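Local coordinates for DR2417 (Deinococcus radiodurans, PDB 4XWW), which is a manganese- and zinc-containing ribonuclease that degrades RNA as a 5'-3' exonuclease and probably also takes part in ribosomal RNA maturation, at residues F176-T184 / G217-I225. Residues are numbered along the deposited sequence; the frame is centred on the assembly and turned at random.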
ATOM      1  N   PHE A 176      10.949 -12.420 -18.566  1.00 17.88           N
ATOM      2  CA  PHE A 176      11.430 -13.791 -18.421  1.00 13.63           C
ATOM      3  C   PHE A 176      11.934 -14.163 -17.044  1.00 15.94           C
ATOM      4  O   PHE A 176      12.327 -13.303 -16.255  1.00 16.42           O
ATOM      5  CB  PHE A 176      12.574 -14.073 -19.409  1.00 17.27           C
ATOM      6  CG  PHE A 176      13.919 -13.547 -18.950  1.00 14.36           C
ATOM      7  CD1 PHE A 176      14.223 -12.200 -19.068  1.00 15.48           C
ATOM      8  CD2 PHE A 176      14.873 -14.398 -18.405  1.00 14.32           C
ATOM      9  CE1 PHE A 176      15.470 -11.702 -18.663  1.00 14.66           C
ATOM     10  CE2 PHE A 176      16.131 -13.920 -18.008  1.00 17.35           C
ATOM     11  CZ  PHE A 176      16.424 -12.562 -18.118  1.00 17.33           C
ATOM     12  N   LYS A 177      11.950 -15.469 -16.794  1.00 18.51           N
ATOM     13  CA  LYS A 177      12.768 -16.088 -15.757  1.00 17.46           C
ATOM     14  C   LYS A 177      13.514 -17.225 -16.439  1.00 18.24           C
ATOM     15  O   LYS A 177      13.236 -17.527 -17.611  1.00 17.52           O
ATOM     16  CB  LYS A 177      11.902 -16.629 -14.612  1.00 14.36           C
ATOM     17  CG  LYS A 177      10.987 -17.763 -15.116  1.00 16.47           C
ATOM     18  CD  LYS A 177      10.008 -18.295 -14.053  1.00 20.77           C
ATOM     19  CE  LYS A 177      10.727 -18.896 -12.879  1.00 18.02           C
ATOM     20  NZ  LYS A 177       9.770 -19.815 -12.126  1.00 19.94           N
ATOM     21  N   ILE A 178      14.457 -17.867 -15.756  1.00 15.21           N
ATOM     22  CA  ILE A 178      15.058 -19.060 -16.343  1.00 15.89           C
ATOM     23  C   ILE A 178      14.632 -20.246 -15.504  1.00 20.65           C
ATOM     24  O   ILE A 178      15.325 -20.652 -14.572  1.00 22.92           O
ATOM     25  CB  ILE A 178      16.602 -18.983 -16.433  1.00 20.48           C
ATOM     26  CG1 ILE A 178      17.008 -17.679 -17.122  1.00 20.11           C
ATOM     27  CG2 ILE A 178      17.146 -20.191 -17.268  1.00 23.95           C
ATOM     28  CD1 ILE A 178      18.513 -17.426 -17.185  1.00 23.01           C
ATOM     29  N   ASP A 179      13.483 -20.806 -15.861  1.00 20.58           N
ATOM     30  CA  ASP A 179      12.951 -21.955 -15.136  1.00 17.28           C
ATOM     31  C   ASP A 179      13.388 -23.252 -15.791  1.00 19.87           C
ATOM     32  O   ASP A 179      13.053 -23.514 -16.955  1.00 20.32           O
ATOM     33  CB  ASP A 179      11.427 -21.879 -15.071  1.00 16.85           C
ATOM     34  CG  ASP A 179      10.844 -22.767 -13.974  1.00 16.69           C
ATOM     35  OD1 ASP A 179      11.419 -23.832 -13.683  1.00 18.46           O
ATOM     36  OD2 ASP A 179       9.798 -22.393 -13.413  1.00 20.21           O
ATOM     37  N   PRO A 180      14.138 -24.076 -15.056  1.00 21.60           N
ATOM     38  CA  PRO A 180      14.616 -25.322 -15.675  1.00 27.92           C
ATOM     39  C   PRO A 180      13.509 -26.357 -15.915  1.00 25.45           C
ATOM     40  O   PRO A 180      13.717 -27.290 -16.692  1.00 20.89           O
ATOM     41  CB  PRO A 180      15.651 -25.849 -14.665  1.00 30.10           C
ATOM     42  CG  PRO A 180      15.392 -25.134 -13.406  1.00 26.66           C
ATOM     43  CD  PRO A 180      14.757 -23.816 -13.743  1.00 20.36           C
ATOM     44  N   ASP A 181      12.356 -26.185 -15.274  1.00 21.31           N
ATOM     45  CA  ASP A 181      11.253 -27.131 -15.434  1.00 23.18           C
ATOM     46  C   ASP A 181       9.954 -26.522 -14.916  1.00 25.51           C
ATOM     47  O   ASP A 181       9.741 -26.459 -13.710  1.00 22.54           O
ATOM     48  CB  ASP A 181      11.563 -28.441 -14.698  1.00 24.82           C
ATOM     49  CG  ASP A 181      10.433 -29.460 -14.812  1.00 35.18           C
ATOM     50  OD1 ASP A 181       9.518 -29.269 -15.649  1.00 28.55           O
ATOM     51  OD2 ASP A 181      10.484 -30.462 -14.066  1.00 43.92           O
ATOM     52  N   VAL A 182       9.092 -26.065 -15.817  1.00 21.80           N
ATOM     53  CA  VAL A 182       7.836 -25.455 -15.374  1.00 20.98           C
ATOM     54  C   VAL A 182       6.863 -26.524 -14.882  1.00 26.56           C
ATOM     55  O   VAL A 182       5.835 -26.203 -14.294  1.00 24.26           O
ATOM     56  CB  VAL A 182       7.179 -24.602 -16.471  1.00 24.58           C
ATOM     57  CG1 VAL A 182       8.009 -23.346 -16.708  1.00 29.35           C
ATOM     58  CG2 VAL A 182       7.021 -25.390 -17.769  1.00 25.09           C
ATOM     59  N   GLY A 183       7.200 -27.792 -15.110  1.00 28.37           N
ATOM     60  CA  GLY A 183       6.532 -28.883 -14.410  1.00 27.33           C
ATOM     61  C   GLY A 183       5.383 -29.554 -15.140  1.00 23.86           C
ATOM     62  O   GLY A 183       4.803 -30.521 -14.651  1.00 29.71           O
ATOM     63  N   THR A 184       5.073 -29.068 -16.334  1.00 28.08           N
ATOM     64  CA  THR A 184       3.875 -29.498 -17.038  1.00 23.28           C
ATOM     65  C   THR A 184       4.144 -30.663 -17.990  1.00 28.13           C
ATOM     66  O   THR A 184       3.247 -31.094 -18.704  1.00 33.03           O
ATOM     67  CB  THR A 184       3.253 -28.345 -17.831  1.00 25.46           C
ATOM     68  OG1 THR A 184       4.223 -27.831 -18.753  1.00 28.42           O
ATOM     69  CG2 THR A 184       2.794 -27.240 -16.885  1.00 26.33           C
ATOM     70  N   GLY A 217      20.129 -14.184  -5.999  1.00 17.48           N
ATOM     71  CA  GLY A 217      19.886 -15.596  -6.230  1.00 21.67           C
ATOM     72  C   GLY A 217      19.068 -15.890  -7.473  1.00 20.67           C
ATOM     73  O   GLY A 217      19.090 -15.131  -8.434  1.00 19.19           O
ATOM     74  N   HIS A 218      18.336 -16.999  -7.423  1.00 20.25           N
ATOM     75  CA  HIS A 218      17.607 -17.534  -8.560  1.00 20.92           C
ATOM     76  C   HIS A 218      16.136 -17.655  -8.177  1.00 19.48           C
ATOM     77  O   HIS A 218      15.811 -18.073  -7.054  1.00 22.37           O
ATOM     78  CB  HIS A 218      18.211 -18.888  -8.945  1.00 24.69           C
ATOM     79  CG  HIS A 218      17.837 -19.369 -10.311  1.00 27.64           C
ATOM     80  ND1 HIS A 218      16.533 -19.618 -10.687  1.00 25.83           N
ATOM     81  CD2 HIS A 218      18.607 -19.686 -11.380  1.00 27.69           C
ATOM     82  CE1 HIS A 218      16.516 -20.043 -11.939  1.00 23.38           C
ATOM     83  NE2 HIS A 218      17.759 -20.098 -12.381  1.00 24.28           N
ATOM     84  N   THR A 219      15.244 -17.244  -9.066  1.00 17.46           N
ATOM     85  CA  THR A 219      13.808 -17.358  -8.798  1.00 18.46           C
ATOM     86  C   THR A 219      13.459 -18.841  -8.711  1.00 20.44           C
ATOM     87  O   THR A 219      13.990 -19.641  -9.476  1.00 20.49           O
ATOM     88  CB  THR A 219      12.976 -16.655  -9.899  1.00 20.86           C
ATOM     89  OG1 THR A 219      13.296 -15.259  -9.914  1.00 20.42           O
ATOM     90  CG2 THR A 219      11.470 -16.820  -9.670  1.00 20.70           C
ATOM     91  N   PRO A 220      12.590 -19.228  -7.760  1.00 19.38           N
ATOM     92  CA  PRO A 220      12.263 -20.658  -7.665  1.00 18.55           C
ATOM     93  C   PRO A 220      11.535 -21.189  -8.882  1.00 19.16           C
ATOM     94  O   PRO A 220      10.870 -20.422  -9.573  1.00 21.87           O
ATOM     95  CB  PRO A 220      11.342 -20.734  -6.427  1.00 20.57           C
ATOM     96  CG  PRO A 220      11.633 -19.493  -5.662  1.00 31.74           C
ATOM     97  CD  PRO A 220      11.993 -18.447  -6.655  1.00 24.70           C
ATOM     98  N   SER A 221      11.677 -22.488  -9.126  1.00 18.38           N
ATOM     99  CA  SER A 221      11.037 -23.186 -10.240  1.00 17.77           C
ATOM    100  C   SER A 221       9.562 -23.498  -9.991  1.00 20.17           C
ATOM    101  O   SER A 221       9.182 -23.828  -8.850  1.00 19.28           O
ATOM    102  CB  SER A 221      11.778 -24.495 -10.502  1.00 22.12           C
ATOM    103  OG  SER A 221      11.141 -25.253 -11.498  1.00 23.16           O
ATOM    104  N   GLU A 222       8.742 -23.464 -11.044  1.00 15.62           N
ATOM    105  CA  GLU A 222       7.356 -23.909 -10.898  1.00 20.79           C
ATOM    106  C   GLU A 222       7.270 -25.382 -10.486  1.00 18.79           C
ATOM    107  O   GLU A 222       6.292 -25.795  -9.852  1.00 21.55           O
ATOM    108  CB  GLU A 222       6.548 -23.675 -12.162  1.00 18.88           C
ATOM    109  CG  GLU A 222       6.215 -22.212 -12.411  1.00 15.33           C
ATOM    110  CD  GLU A 222       5.278 -21.602 -11.370  1.00 19.20           C
ATOM    111  OE1 GLU A 222       4.407 -22.323 -10.834  1.00 22.18           O
ATOM    112  OE2 GLU A 222       5.404 -20.387 -11.104  1.00 21.28           O
ATOM    113  N   ALA A 223       8.297 -26.173 -10.787  1.00 17.34           N
ATOM    114  CA  ALA A 223       8.227 -27.573 -10.393  1.00 21.51           C
ATOM    115  C   ALA A 223       8.325 -27.696  -8.867  1.00 20.09           C
ATOM    116  O   ALA A 223       7.671 -28.545  -8.272  1.00 22.35           O
ATOM    117  CB  ALA A 223       9.315 -28.401 -11.098  1.00 26.11           C
ATOM    118  N   GLU A 224       9.116 -26.829  -8.240  1.00 19.98           N
ATOM    119  CA  GLU A 224       9.230 -26.835  -6.788  1.00 24.55           C
ATOM    120  C   GLU A 224       7.936 -26.355  -6.142  1.00 21.14           C
ATOM    121  O   GLU A 224       7.474 -26.929  -5.160  1.00 20.23           O
ATOM    122  CB  GLU A 224      10.389 -25.952  -6.316  1.00 26.91           C
ATOM    123  CG  GLU A 224      10.604 -26.067  -4.814  1.00 39.26           C
ATOM    124  CD  GLU A 224      11.294 -24.867  -4.205  1.00 52.51           C
ATOM    125  OE1 GLU A 224      12.054 -24.183  -4.921  1.00 55.23           O
ATOM    126  OE2 GLU A 224      11.074 -24.619  -3.002  1.00 58.62           O
ATOM    127  N   ILE A 225       7.358 -25.287  -6.688  1.00 19.11           N
ATOM    128  CA  ILE A 225       6.078 -24.793  -6.169  1.00 17.75           C
ATOM    129  C   ILE A 225       5.003 -25.884  -6.289  1.00 18.64           C
ATOM    130  O   ILE A 225       4.216 -26.065  -5.376  1.00 19.58           O
ATOM    131  CB  ILE A 225       5.605 -23.520  -6.915  1.00 22.07           C
ATOM    132  CG1 ILE A 225       6.679 -22.426  -6.865  1.00 24.15           C
ATOM    133  CG2 ILE A 225       4.251 -23.029  -6.355  1.00 18.92           C
ATOM    134  CD1 ILE A 225       7.213 -22.103  -5.465  1.00 21.91           C
TER
HETATM  135  O   HOH W   1       7.163 -18.820 -12.152  1.00 22.58           O
HETATM  136  O   HOH W   2      13.368 -21.264 -11.797  1.00 25.74           O
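CG of Asp179 (chi1 -161°) and OG of Ser221 (chi1 176°) lie opposite their own backbone N, which carries the carboxylate to the hydroxyl. Ser221 OG donates to Asp179 OD1 at 2.6 Å. Glu222 N donates to Asp179 OD2 at 2.8 Å, in a nearly straight bond of 173°. Both bonds use syn lone pairs, so the carboxylate receives the start of helix 222-234. Ser221 is the N-cap of that helix, and its OG also accepts from Ala223 N at 3.1 Å. The contact joins a loop of the metallo-beta-lactamase fold to the helix that leads to strand 240-243 of the parallel beta-CASP sheet. Asp179 OD1 takes a second bond, from Asp181 N, which closes an Asx turn. Lys177 bends at chi3 and brings NZ to Pro220 O at 2.8 Å, in the carbonyl plane. Lys177 NZ also forms a salt bridge with Asp179 OD2, 2.9 Å away, from above the carboxylate plane. A water links Lys177 NZ to Glu222 OE2, while Glu222 OE1 pairs with Arg251. Thr219 lies about 4 Å, side chain to side chain, from Ser379, which binds UMP in another structure of the protein. Thr219 OG1 is hydrogen-bonded to His381 O. His218 turns its ring edge to Ile178 O, with CE1 3.0 Å from that oxygen.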